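Local coordinates for 2,3-dihydroxybenzoate-AMP ligase (Bacillus subtilis, PDB 1MDB), which is an AMP-binding enzyme of the ANL superfamily that binds adenosine monophosphate and 2,3-dihydroxy-benzoic acid, at residues A[188-191]-A[196-199]; A[233-238]-A[331-336]; A[136-141]-A[157-162]; A[143-148]-A[152-157]. All blocks are in the same frame, centred on the assembly; numbering follows the deposited sequence.

Contact 1. Residues A[188-191]-A[196-199]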
loop_
_atom_site.group_PDB
_atom_site.type_symbol
_atom_site.label_atom_id
_atom_site.label_comp_id
_atom_site.label_asym_id
_atom_site.label_seq_id
_atom_site.Cartn_x
_atom_site.Cartn_y
_atom_site.Cartn_z
ATOM N N GLN A 188 -7.788 -5.002 6.624
ATOM C CA GLN A 188 -6.943 -4.692 5.474
ATOM C C GLN A 188 -6.440 -5.989 4.873
ATOM O O GLN A 188 -6.662 -7.064 5.438
ATOM C CB GLN A 188 -5.757 -3.817 5.900
ATOM C CG GLN A 188 -5.898 -2.353 5.531
ATOM C CD GLN A 188 -5.818 -2.101 4.026
ATOM O OE1 GLN A 188 -5.906 -0.962 3.581
ATOM N NE2 GLN A 188 -5.653 -3.164 3.243
ATOM N N LEU A 189 -5.768 -5.903 3.731
ATOM C CA LEU A 189 -5.240 -7.112 3.088
ATOM C C LEU A 189 -3.707 -7.129 3.188
ATOM O O LEU A 189 -3.084 -6.085 3.093
ATOM C CB LEU A 189 -5.649 -7.141 1.605
ATOM C CG LEU A 189 -7.134 -7.062 1.220
ATOM C CD1 LEU A 189 -7.250 -7.221 -0.286
ATOM C CD2 LEU A 189 -7.939 -8.145 1.917
ATOM N N SER A 190 -3.121 -8.303 3.405
ATOM C CA SER A 190 -1.671 -8.422 3.463
ATOM C C SER A 190 -1.183 -8.459 2.011
ATOM O O SER A 190 -1.953 -8.809 1.116
ATOM C CB SER A 190 -1.250 -9.707 4.180
ATOM O OG SER A 190 -1.870 -10.830 3.575
ATOM N N GLY A 191 0.084 -8.121 1.772
ATOM C CA GLY A 191 0.579 -8.106 0.402
ATOM C C GLY A 191 1.693 -9.048 -0.017
ATOM O O GLY A 191 2.493 -8.703 -0.890
ATOM N N LEU A 196 -4.405 -15.635 -2.267
ATOM C CA LEU A 196 -5.128 -15.435 -1.004
ATOM C C LEU A 196 -4.408 -14.680 0.112
ATOM O O LEU A 196 -3.705 -15.272 0.931
ATOM C CB LEU A 196 -5.609 -16.782 -0.447
ATOM C CG LEU A 196 -6.367 -17.721 -1.384
ATOM C CD1 LEU A 196 -6.858 -18.942 -0.608
ATOM C CD2 LEU A 196 -7.524 -16.975 -2.021
ATOM N N SER A 197 -4.603 -13.370 0.143
ATOM C CA SER A 197 -4.001 -12.532 1.167
ATOM C C SER A 197 -4.665 -12.807 2.511
ATOM O O SER A 197 -5.831 -13.209 2.564
ATOM C CB SER A 197 -4.200 -11.051 0.834
ATOM O OG SER A 197 -3.493 -10.664 -0.326
ATOM N N LYS A 198 -3.926 -12.572 3.591
ATOM C CA LYS A 198 -4.458 -12.747 4.937
ATOM C C LYS A 198 -5.220 -11.456 5.238
ATOM O O LYS A 198 -4.914 -10.420 4.655
ATOM C CB LYS A 198 -3.305 -12.897 5.936
ATOM C CG LYS A 198 -2.263 -13.931 5.550
ATOM C CD LYS A 198 -2.823 -15.332 5.623
ATOM C CE LYS A 198 -1.770 -16.351 5.205
ATOM N NZ LYS A 198 -2.079 -17.719 5.721
ATOM N N LEU A 199 -6.213 -11.506 6.119
ATOM C CA LEU A 199 -6.949 -10.298 6.473
ATOM C C LEU A 199 -6.305 -9.696 7.729
ATOM O O LEU A 199 -5.906 -10.421 8.641
ATOM C CB LEU A 199 -8.436 -10.602 6.699
ATOM C CG LEU A 199 -9.303 -10.484 5.437
ATOM C CD1 LEU A 199 -8.704 -11.325 4.340
ATOM C CD2 LEU A 199 -10.732 -10.921 5.713
#

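Contact 2. Residues A[233-238]-A[331-336]. With DBH (2,3-dihydroxy-benzoic acid), chain E; AMP (adenosine monophosphate), chain D.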
loop_
_atom_site.group_PDB
_atom_site.type_symbol
_atom_site.label_atom_id
_atom_site.label_comp_id
_atom_site.label_asym_id
_atom_site.label_seq_id
_atom_site.Cartn_x
_atom_site.Cartn_y
_atom_site.Cartn_z
ATOM N N ALA A 233 -7.187 2.493 -1.593
ATOM C CA ALA A 233 -7.597 1.574 -0.528
ATOM C C ALA A 233 -6.395 0.776 0.000
ATOM O O ALA A 233 -6.499 0.103 1.025
ATOM C CB ALA A 233 -8.674 0.616 -1.033
ATOM N N HIS A 234 -5.268 0.830 -0.704
ATOM C CA HIS A 234 -4.050 0.126 -0.261
ATOM C C HIS A 234 -3.472 0.908 0.923
ATOM O O HIS A 234 -3.509 2.136 0.928
ATOM C CB HIS A 234 -3.015 0.060 -1.386
ATOM C CG HIS A 234 -1.750 -0.652 -1.005
ATOM N ND1 HIS A 234 -1.604 -2.022 -1.101
ATOM C CD2 HIS A 234 -0.595 -0.188 -0.474
ATOM C CE1 HIS A 234 -0.414 -2.370 -0.641
ATOM N NE2 HIS A 234 0.219 -1.275 -0.255
ATOM N N ASN A 235 -2.924 0.204 1.906
ATOM C CA ASN A 235 -2.387 0.839 3.119
ATOM C C ASN A 235 -1.495 2.068 2.901
ATOM O O ASN A 235 -1.579 3.039 3.651
ATOM C CB ASN A 235 -1.628 -0.196 3.963
ATOM C CG ASN A 235 -1.506 0.212 5.437
ATOM O OD1 ASN A 235 -2.511 0.405 6.126
ATOM N ND2 ASN A 235 -0.270 0.330 5.924
ATOM N N TYR A 236 -0.648 2.012 1.881
ATOM C CA TYR A 236 0.288 3.082 1.552
ATOM C C TYR A 236 -0.453 4.381 1.157
ATOM O O TYR A 236 -0.345 5.399 1.855
ATOM C CB TYR A 236 1.228 2.563 0.444
ATOM C CG TYR A 236 2.234 3.527 -0.157
ATOM C CD1 TYR A 236 2.778 3.263 -1.413
ATOM C CD2 TYR A 236 2.649 4.686 0.512
ATOM C CE1 TYR A 236 3.702 4.111 -2.002
ATOM C CE2 TYR A 236 3.585 5.558 -0.078
ATOM C CZ TYR A 236 4.102 5.255 -1.338
ATOM O OH TYR A 236 5.006 6.079 -1.964
ATOM N N PRO A 237 -1.223 4.362 0.055
ATOM C CA PRO A 237 -1.937 5.588 -0.330
ATOM C C PRO A 237 -3.157 5.918 0.547
ATOM O O PRO A 237 -3.828 6.936 0.343
ATOM C CB PRO A 237 -2.309 5.327 -1.789
ATOM C CG PRO A 237 -2.516 3.828 -1.804
ATOM C CD PRO A 237 -1.326 3.341 -1.002
ATOM N N LEU A 238 -3.451 5.064 1.523
ATOM C CA LEU A 238 -4.571 5.319 2.421
ATOM C C LEU A 238 -4.134 5.925 3.745
ATOM O O LEU A 238 -4.879 6.708 4.338
ATOM C CB LEU A 238 -5.330 4.024 2.746
ATOM C CG LEU A 238 -6.566 4.153 3.659
ATOM C CD1 LEU A 238 -7.735 4.708 2.834
ATOM C CD2 LEU A 238 -6.962 2.790 4.233
ATOM N N GLY A 331 6.723 0.538 4.305
ATOM C CA GLY A 331 5.701 0.151 5.256
ATOM C C GLY A 331 5.066 -1.179 4.902
ATOM O O GLY A 331 5.375 -1.775 3.874
ATOM N N MET A 332 4.177 -1.644 5.768
ATOM C CA MET A 332 3.465 -2.904 5.572
ATOM C C MET A 332 2.080 -2.725 6.170
ATOM O O MET A 332 1.915 -2.003 7.161
ATOM C CB MET A 332 4.193 -4.041 6.292
ATOM C CG MET A 332 4.523 -3.730 7.745
ATOM S SD MET A 332 6.033 -4.625 8.246
ATOM C CE MET A 332 7.274 -3.665 7.408
ATOM N N ALA A 333 1.089 -3.389 5.586
ATOM C CA ALA A 333 -0.277 -3.258 6.068
ATOM C C ALA A 333 -0.413 -3.850 7.464
ATOM O O ALA A 333 -1.368 -3.538 8.190
ATOM C CB ALA A 333 -1.250 -3.944 5.097
ATOM N N GLU A 334 0.555 -4.690 7.835
ATOM C CA GLU A 334 0.562 -5.333 9.142
ATOM C C GLU A 334 0.878 -4.351 10.256
ATOM O O GLU A 334 0.509 -4.580 11.411
ATOM C CB GLU A 334 1.588 -6.470 9.203
ATOM C CG GLU A 334 1.144 -7.758 8.570
ATOM C CD GLU A 334 1.333 -7.762 7.069
ATOM O OE1 GLU A 334 1.975 -6.827 6.536
ATOM O OE2 GLU A 334 0.847 -8.709 6.425
ATOM N N GLY A 335 1.573 -3.269 9.923
ATOM C CA GLY A 335 1.900 -2.295 10.946
ATOM C C GLY A 335 2.972 -1.296 10.587
ATOM O O GLY A 335 2.710 -0.287 9.927
ATOM N N LEU A 336 4.189 -1.600 11.025
ATOM C CA LEU A 336 5.358 -0.761 10.824
ATOM C C LEU A 336 5.484 0.030 9.530
ATOM O O LEU A 336 5.348 -0.514 8.434
ATOM C CB LEU A 336 6.630 -1.598 10.999
ATOM C CG LEU A 336 7.937 -0.803 10.904
ATOM C CD1 LEU A 336 7.989 0.210 12.042
ATOM C CD2 LEU A 336 9.137 -1.740 10.982
HETATM C C21 DBH E . 3.193 -1.673 1.467
HETATM O O9 DBH E . 3.880 -2.185 0.437
HETATM C C18 DBH E . 3.402 -0.293 1.973
HETATM C C15 DBH E . 4.319 0.576 1.308
HETATM C C12 DBH E . 4.543 1.883 1.789
HETATM C C3 DBH E . 2.704 0.166 3.135
HETATM O O3 DBH E . 1.783 -0.640 3.833
HETATM C C6 DBH E . 2.933 1.472 3.611
HETATM C C9 DBH E . 3.846 2.330 2.951
HETATM O O6 DBH E . 2.270 1.916 4.732
HETATM P P AMP D . 2.066 -3.972 1.831
HETATM O O1P AMP D . 1.224 -4.369 3.014
HETATM O O2P AMP D . 1.470 -4.312 0.506
HETATM O O3P AMP D . 2.499 -2.530 1.901
HETATM O "O5'" AMP D . 3.433 -4.901 1.829
HETATM C "C5'" AMP D . 4.539 -4.668 2.748
HETATM C "C4'" AMP D . 5.811 -5.328 2.200
HETATM O "O4'" AMP D . 6.104 -4.634 1.003
HETATM C "C3'" AMP D . 7.046 -5.147 3.032
HETATM O "O3'" AMP D . 7.145 -6.123 4.065
HETATM C "C2'" AMP D . 8.156 -5.226 1.991
HETATM O "O2'" AMP D . 8.548 -6.592 1.735
HETATM C "C1'" AMP D . 7.507 -4.550 0.810
HETATM N N9 AMP D . 8.062 -2.954 0.801
HETATM C C8 AMP D . 7.262 -1.878 0.985
HETATM N N7 AMP D . 7.943 -0.739 0.894
HETATM C C5 AMP D . 9.182 -1.127 0.651
HETATM C C6 AMP D . 10.273 -0.286 0.459
HETATM N N6 AMP D . 10.177 1.043 0.491
HETATM N N1 AMP D . 11.475 -0.907 0.218
HETATM C C2 AMP D . 11.614 -2.263 0.168
HETATM N N3 AMP D . 10.558 -3.068 0.349
HETATM C C4 AMP D . 9.318 -2.515 0.593
HETATM O O HOH W 1 0.334 0.531 8.983
#

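Contact 3. Residues A[136-141]-A[157-162]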
loop_
_atom_site.group_PDB
_atom_site.type_symbol
_atom_site.label_atom_id
_atom_site.label_comp_id
_atom_site.label_asym_id
_atom_site.label_seq_id
_atom_site.Cartn_x
_atom_site.Cartn_y
_atom_site.Cartn_z
ATOM N N ASP A 136 -16.663 -3.591 -16.093
ATOM C CA ASP A 136 -18.009 -3.501 -15.532
ATOM C C ASP A 136 -18.040 -4.388 -14.281
ATOM O O ASP A 136 -18.026 -5.617 -14.379
ATOM C CB ASP A 136 -19.037 -3.995 -16.553
ATOM C CG ASP A 136 -20.463 -3.850 -16.058
ATOM O OD1 ASP A 136 -20.727 -4.247 -14.899
ATOM O OD2 ASP A 136 -21.316 -3.351 -16.824
ATOM N N TYR A 137 -18.081 -3.764 -13.108
ATOM C CA TYR A 137 -18.070 -4.525 -11.866
ATOM C C TYR A 137 -19.365 -5.235 -11.503
ATOM O O TYR A 137 -19.371 -6.084 -10.607
ATOM C CB TYR A 137 -17.590 -3.639 -10.706
ATOM C CG TYR A 137 -16.118 -3.252 -10.809
ATOM C CD1 TYR A 137 -15.688 -2.287 -11.729
ATOM C CD2 TYR A 137 -15.156 -3.878 -10.016
ATOM C CE1 TYR A 137 -14.331 -1.961 -11.858
ATOM C CE2 TYR A 137 -13.803 -3.565 -10.136
ATOM C CZ TYR A 137 -13.398 -2.606 -11.061
ATOM O OH TYR A 137 -12.062 -2.307 -11.202
ATOM N N ARG A 138 -20.465 -4.912 -12.183
ATOM C CA ARG A 138 -21.715 -5.608 -11.891
ATOM C C ARG A 138 -21.615 -7.031 -12.416
ATOM O O ARG A 138 -22.226 -7.945 -11.868
ATOM C CB ARG A 138 -22.915 -4.939 -12.552
ATOM C CG ARG A 138 -22.978 -3.450 -12.412
ATOM C CD ARG A 138 -22.834 -2.890 -13.799
ATOM N NE ARG A 138 -23.186 -1.489 -13.877
ATOM C CZ ARG A 138 -23.327 -0.839 -15.022
ATOM N NH1 ARG A 138 -23.138 -1.476 -16.175
ATOM N NH2 ARG A 138 -23.689 0.433 -15.009
ATOM N N SER A 139 -20.856 -7.220 -13.492
ATOM C CA SER A 139 -20.698 -8.552 -14.052
ATOM C C SER A 139 -19.863 -9.347 -13.055
ATOM O O SER A 139 -20.057 -10.548 -12.887
ATOM C CB SER A 139 -20.012 -8.498 -15.432
ATOM O OG SER A 139 -18.688 -8.005 -15.329
ATOM N N LEU A 140 -18.933 -8.671 -12.385
ATOM C CA LEU A 140 -18.121 -9.336 -11.371
ATOM C C LEU A 140 -19.080 -9.686 -10.219
ATOM O O LEU A 140 -19.037 -10.786 -9.674
ATOM C CB LEU A 140 -17.006 -8.402 -10.873
ATOM C CG LEU A 140 -16.209 -8.868 -9.643
ATOM C CD1 LEU A 140 -15.658 -10.264 -9.890
ATOM C CD2 LEU A 140 -15.071 -7.873 -9.331
ATOM N N ALA A 141 -19.956 -8.749 -9.866
ATOM C CA ALA A 141 -20.928 -8.996 -8.793
ATOM C C ALA A 141 -21.761 -10.232 -9.134
ATOM O O ALA A 141 -22.002 -11.090 -8.281
ATOM C CB ALA A 141 -21.848 -7.779 -8.615
ATOM N N ALA A 157 -22.141 2.179 -6.746
ATOM C CA ALA A 157 -22.062 3.624 -6.834
ATOM C C ALA A 157 -22.120 3.870 -8.332
ATOM O O ALA A 157 -21.145 3.645 -9.046
ATOM C CB ALA A 157 -20.747 4.146 -6.231
ATOM N N GLY A 158 -23.290 4.300 -8.800
ATOM C CA GLY A 158 -23.498 4.549 -10.216
ATOM C C GLY A 158 -24.735 3.790 -10.670
ATOM O O GLY A 158 -25.638 3.546 -9.866
ATOM N N GLU A 159 -24.782 3.406 -11.943
ATOM C CA GLU A 159 -25.922 2.666 -12.474
ATOM C C GLU A 159 -25.908 1.246 -11.912
ATOM O O GLU A 159 -25.152 0.386 -12.369
ATOM C CB GLU A 159 -25.865 2.631 -14.003
ATOM C CG GLU A 159 -27.019 1.886 -14.648
ATOM C CD GLU A 159 -28.374 2.446 -14.240
ATOM O OE1 GLU A 159 -28.593 3.659 -14.447
ATOM O OE2 GLU A 159 -29.213 1.674 -13.714
ATOM N N ALA A 160 -26.765 1.013 -10.924
ATOM C CA ALA A 160 -26.853 -0.274 -10.247
ATOM C C ALA A 160 -27.491 -1.425 -11.008
ATOM O O ALA A 160 -27.278 -2.584 -10.659
ATOM C CB ALA A 160 -27.580 -0.089 -8.911
ATOM N N GLU A 161 -28.268 -1.124 -12.040
ATOM C CA GLU A 161 -28.957 -2.170 -12.792
ATOM C C GLU A 161 -29.871 -2.918 -11.816
ATOM O O GLU A 161 -30.651 -2.276 -11.111
ATOM C CB GLU A 161 -27.946 -3.107 -13.479
ATOM C CG GLU A 161 -27.947 -2.960 -15.011
ATOM C CD GLU A 161 -26.575 -3.136 -15.667
ATOM O OE1 GLU A 161 -25.942 -4.206 -15.520
ATOM O OE2 GLU A 161 -26.131 -2.190 -16.350
ATOM N N GLU A 162 -29.787 -4.245 -11.746
ATOM C CA GLU A 162 -30.659 -4.986 -10.838
ATOM C C GLU A 162 -30.249 -4.951 -9.365
ATOM O O GLU A 162 -30.962 -5.482 -8.505
ATOM C CB GLU A 162 -30.777 -6.452 -11.261
ATOM C CG GLU A 162 -29.572 -7.311 -10.905
ATOM C CD GLU A 162 -28.598 -7.450 -12.056
ATOM O OE1 GLU A 162 -28.329 -6.437 -12.733
ATOM O OE2 GLU A 162 -28.099 -8.570 -12.272
HETATM O O HOH W 2 -23.473 -5.172 -16.193
#

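Contact 4. Residues A[143-148]-A[152-157]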
loop_
_atom_site.group_PDB
_atom_site.type_symbol
_atom_site.label_atom_id
_atom_site.label_comp_id
_atom_site.label_asym_id
_atom_site.label_seq_id
_atom_site.Cartn_x
_atom_site.Cartn_y
_atom_site.Cartn_z
ATOM N N GLN A 143 -20.937 -12.700 -10.974
ATOM C CA GLN A 143 -20.107 -13.884 -10.829
ATOM C C GLN A 143 -20.012 -14.252 -9.353
ATOM O O GLN A 143 -20.124 -15.424 -8.978
ATOM C CB GLN A 143 -18.712 -13.623 -11.410
ATOM C CG GLN A 143 -18.704 -13.608 -12.927
ATOM C CD GLN A 143 -17.369 -13.215 -13.516
ATOM O OE1 GLN A 143 -17.014 -13.652 -14.612
ATOM N NE2 GLN A 143 -16.627 -12.378 -12.805
ATOM N N VAL A 144 -19.821 -13.248 -8.505
ATOM C CA VAL A 144 -19.715 -13.522 -7.080
ATOM C C VAL A 144 -21.002 -14.138 -6.516
ATOM O O VAL A 144 -20.939 -15.182 -5.866
ATOM C CB VAL A 144 -19.331 -12.252 -6.291
ATOM C CG1 VAL A 144 -19.229 -12.569 -4.805
ATOM C CG2 VAL A 144 -17.988 -11.725 -6.798
ATOM N N GLN A 145 -22.160 -13.520 -6.779
ATOM C CA GLN A 145 -23.427 -14.056 -6.270
ATOM C C GLN A 145 -23.682 -15.500 -6.693
ATOM O O GLN A 145 -24.192 -16.301 -5.902
ATOM C CB GLN A 145 -24.629 -13.210 -6.715
ATOM C CG GLN A 145 -24.811 -11.894 -5.990
ATOM C CD GLN A 145 -26.249 -11.378 -6.081
ATOM O OE1 GLN A 145 -26.929 -11.583 -7.085
ATOM N NE2 GLN A 145 -26.707 -10.697 -5.032
ATOM N N SER A 146 -23.344 -15.840 -7.937
ATOM C CA SER A 146 -23.567 -17.207 -8.400
ATOM C C SER A 146 -22.710 -18.183 -7.589
ATOM O O SER A 146 -22.980 -19.386 -7.549
ATOM C CB SER A 146 -23.279 -17.334 -9.908
ATOM O OG SER A 146 -21.922 -17.100 -10.222
ATOM N N LYS A 147 -21.674 -17.665 -6.936
ATOM C CA LYS A 147 -20.837 -18.511 -6.101
ATOM C C LYS A 147 -21.312 -18.386 -4.655
ATOM O O LYS A 147 -21.158 -19.312 -3.864
ATOM C CB LYS A 147 -19.364 -18.106 -6.202
ATOM C CG LYS A 147 -18.656 -18.613 -7.445
ATOM C CD LYS A 147 -17.250 -18.039 -7.537
ATOM C CE LYS A 147 -16.566 -18.424 -8.842
ATOM N NZ LYS A 147 -15.260 -17.717 -8.996
ATOM N N LEU A 148 -21.897 -17.239 -4.317
ATOM C CA LEU A 148 -22.389 -17.007 -2.958
ATOM C C LEU A 148 -23.802 -16.426 -2.979
ATOM O O LEU A 148 -23.991 -15.224 -2.807
ATOM C CB LEU A 148 -21.452 -16.048 -2.209
ATOM C CG LEU A 148 -19.967 -16.421 -2.119
ATOM C CD1 LEU A 148 -19.212 -15.321 -1.390
ATOM C CD2 LEU A 148 -19.803 -17.746 -1.398
ATOM N N LYS A 152 -26.671 -10.951 -0.503
ATOM C CA LYS A 152 -27.799 -10.251 -1.119
ATOM C C LYS A 152 -27.790 -8.729 -1.123
ATOM O O LYS A 152 -28.721 -8.104 -1.648
ATOM C CB LYS A 152 -29.110 -10.747 -0.512
ATOM C CG LYS A 152 -29.483 -12.152 -0.969
ATOM C CD LYS A 152 -30.801 -12.612 -0.373
ATOM C CE LYS A 152 -30.721 -12.679 1.143
ATOM N NZ LYS A 152 -31.939 -13.301 1.733
ATOM N N ASN A 153 -26.760 -8.125 -0.543
ATOM C CA ASN A 153 -26.675 -6.673 -0.542
ATOM C C ASN A 153 -25.505 -6.231 -1.412
ATOM O O ASN A 153 -24.379 -6.088 -0.941
ATOM C CB ASN A 153 -26.528 -6.144 0.885
ATOM C CG ASN A 153 -27.763 -6.420 1.731
ATOM O OD1 ASN A 153 -28.890 -6.280 1.254
ATOM N ND2 ASN A 153 -27.557 -6.807 2.992
ATOM N N ILE A 154 -25.785 -6.054 -2.700
ATOM C CA ILE A 154 -24.787 -5.622 -3.671
ATOM C C ILE A 154 -25.085 -4.162 -3.910
ATOM O O ILE A 154 -26.114 -3.824 -4.486
ATOM C CB ILE A 154 -24.927 -6.372 -5.014
ATOM C CG1 ILE A 154 -24.752 -7.874 -4.799
ATOM C CG2 ILE A 154 -23.911 -5.825 -6.023
ATOM C CD1 ILE A 154 -23.428 -8.261 -4.238
ATOM N N ILE A 155 -24.191 -3.296 -3.450
ATOM C CA ILE A 155 -24.386 -1.857 -3.587
ATOM C C ILE A 155 -23.475 -1.280 -4.666
ATOM O O ILE A 155 -22.263 -1.536 -4.682
ATOM C CB ILE A 155 -24.127 -1.164 -2.242
ATOM C CG1 ILE A 155 -25.054 -1.773 -1.182
ATOM C CG2 ILE A 155 -24.326 0.337 -2.382
ATOM C CD1 ILE A 155 -24.654 -1.482 0.269
ATOM N N VAL A 156 -24.064 -0.499 -5.563
ATOM C CA VAL A 156 -23.328 0.076 -6.676
ATOM C C VAL A 156 -23.330 1.589 -6.704
ATOM O O VAL A 156 -24.392 2.221 -6.684
ATOM C CB VAL A 156 -23.905 -0.401 -8.020
ATOM C CG1 VAL A 156 -23.077 0.147 -9.168
ATOM C CG2 VAL A 156 -23.960 -1.921 -8.052
ATOM N N ALA A 157 -22.141 2.179 -6.746
ATOM C CA ALA A 157 -22.062 3.624 -6.834
ATOM C C ALA A 157 -22.120 3.870 -8.332
ATOM O O ALA A 157 -21.145 3.645 -9.046
ATOM C CB ALA A 157 -20.747 4.146 -6.231
#

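Contact 1. Residues A[188-191]-A[196-199]
Ser190 and Lys198 form the tight part of this contact, joined twice. Ser190 N donates to Lys198 O at 3.0 Å, and Ser190 OG accepts from Lys198 N at 2.7 Å, along a bent N-H (144°). The hydroxyl reaches that amide because it stands between its own backbone N and carbonyl carbon (chi1 54°), on the side facing 196-199. Ser197 adds a third bond: its OG donates to Ser190 O at 2.8 Å, tilted 24° from the carbonyl plane. Ser190 is therefore gripped through N, OG and O alike, which should restrain both its side-chain rotamer and the peptide leading into Gly191. One step back, Leu189 and Leu199 form an antiparallel non-hydrogen-bonded pair. Their side chains lie alongside each other on one face of the ribbon, CD2 of Leu189 at 4.1 Å from CD1 of Leu199, and Phe117 and Phe120 of helix 111-120 pack on that face. Here Leu199 CA also sends a C-H toward Gln188 O (3.4 Å). The loose side belongs to Lys198, which is partly exposed: its CB brushes Ser190 OG at 3.5 Å, then the chain bends and carries the ammonium end away from 188-191. Gly191 goes on to touch the adenosine monophosphate. This hydrogen-bonded base, closing a glycine- and serine-rich loop between strands 184-189 and 199-203, is typical of the phosphate-binding loop of the ANL superfamily.

Contact 2. Residues A[233-238]-A[331-336]
At one end of the pocket for 2,3-dihydroxy-benzoic acid, Asn235, in the first turn of helix 235-239, meets Ala333, in the type I turn from Met332 to Gly335, CB to CB at 3.9 Å. With CG swung anti to the backbone N (chi1 -158°), Asn235 turns its amide to the ligand. ND2 donates nearly straight (162°) to O3 of the acid at 3.1 Å, and more weakly to O6. It also donates to a water at 3.1 Å, which in turn gives a hydrogen to Gly335 O at 2.7 Å. Tyr236 lays one ring face against the acid, whose C12 stands 3.4 Å above it, offset toward the rim. Ala333 N donates to O1P of adenosine monophosphate at 2.8 Å, while the His234 ring turns its edge to the phosphate, NE2 giving a weak hydrogen bond to O3P. No hydrogen bond runs directly between 233-238 and 331-336; the water bridges them, and the ligands are held from both, the acid by Asn235 and the phosphate by Ala333 N. Because OD1 of Asn235 is bonded to Tyr207, the amide is held with its nitrogen toward the two ring oxygens, consistent with selecting a ring that carries adjacent oxygens.

Contact 3. Residues A[136-141]-A[157-162]
Arg138 leans toward Glu159 and Glu161 through a chain that starts with CG beside the backbone N (chi1 -46°) and then bends at chi2, sending the guanidinium across to the loop after strand 154-157. Glu161 reaches back, and the two side chains cross at about a right angle. OE2 of Glu161 comes in over one face of the guanidinium, 3.1 Å from NH1 of Arg138. No N-H points at that oxygen, so this salt bridge is one of charge alone. The Glu159 carbonyl lies instead at the guanidinium edge, where it takes two weak hydrogen bonds, from Arg138 NE at 3.1 Å and from Arg138 NH2 at 3.0 Å. The Glu159 side chain meets the arginine with its aliphatic part, CB lying 3.3 Å from NH2 of Arg138. The group sits at the start of helix 137-147, with Asp136 as N-cap residue; Ser139 OG also donates to Asp136 O. Asp136 completes a salt-bridge network: its OD2 takes a bond from Arg138 NH1 at 2.7 Å, met from above the carboxylate plane. Two acids thus share one arginine nitrogen, and its positive charge probably eases their mutual repulsion. A water joins the acids as well, donating to Asp136 OD2 at 2.9 Å and to Glu161 OE1 at 2.7 Å. That second oxygen of Glu161 has its own salt bridge with Arg142, one helical turn after Arg138, while Phe163 packs against the Arg138 side chain.

Contact 4. Residues A[143-148]-A[152-157]
Gln145 and Ile154 meet by van der Waals contact, their side chains coming from opposite directions, one off helix 137-147 and one off strand 154-157. The amide end of Gln145 does the touching: NE2 lies 3.4 Å from Ile154 CG1, with Gln145 CD behind it at 4.0 Å from the same carbon. CG of Gln145 stands beside its backbone N (chi1 -75°) and the chain runs extended beyond it, long enough for NE2 to come also within 4.1 Å of Lys152 CA. Phe163 packs on both Gln145 and Ile154.

Polar bonding lies beside this packing, for no hydrogen bond joins 143-148 to 152-157. Gln145 NE2 donates instead to Leu151 O, in the short connection between them, which gives one N-H of the amide a partner beside the apolar isoleucine. At the helix end Val144 O accepts from both Lys147 N (2.8 Å) and Leu148 N (2.7 Å), while Ser146 OG donates back to Gln143 O at 2.8 Å.

The helix end thus packs on the start of the second parallel strand, as in a beta-alpha-beta crossover from strand 125-132 through helix 137-147 to strand 154-157.

The contacts fall into two pairs, all within the AMP-binding part of the chain. Contacts 3 and 4, centres about 9 Å apart, share helix 137-147 and Ala157, and touch where Ala141 packs on Ile154; contact 4 lies within the span enclosed by contact 3. Contacts 1 and 2 follow in that order, centres about 11 Å apart, and meet where Ala333 packs against Leu189. Between the pairs the centres are about 21 to 28 Å apart, with no touch. Contacts 3 and 4 join helix 137-147 to strand 154-157 and the loop after it, at the periphery, whereas contact 2 lines the ligand site near the chain centre and contact 1 reaches it through Gly191.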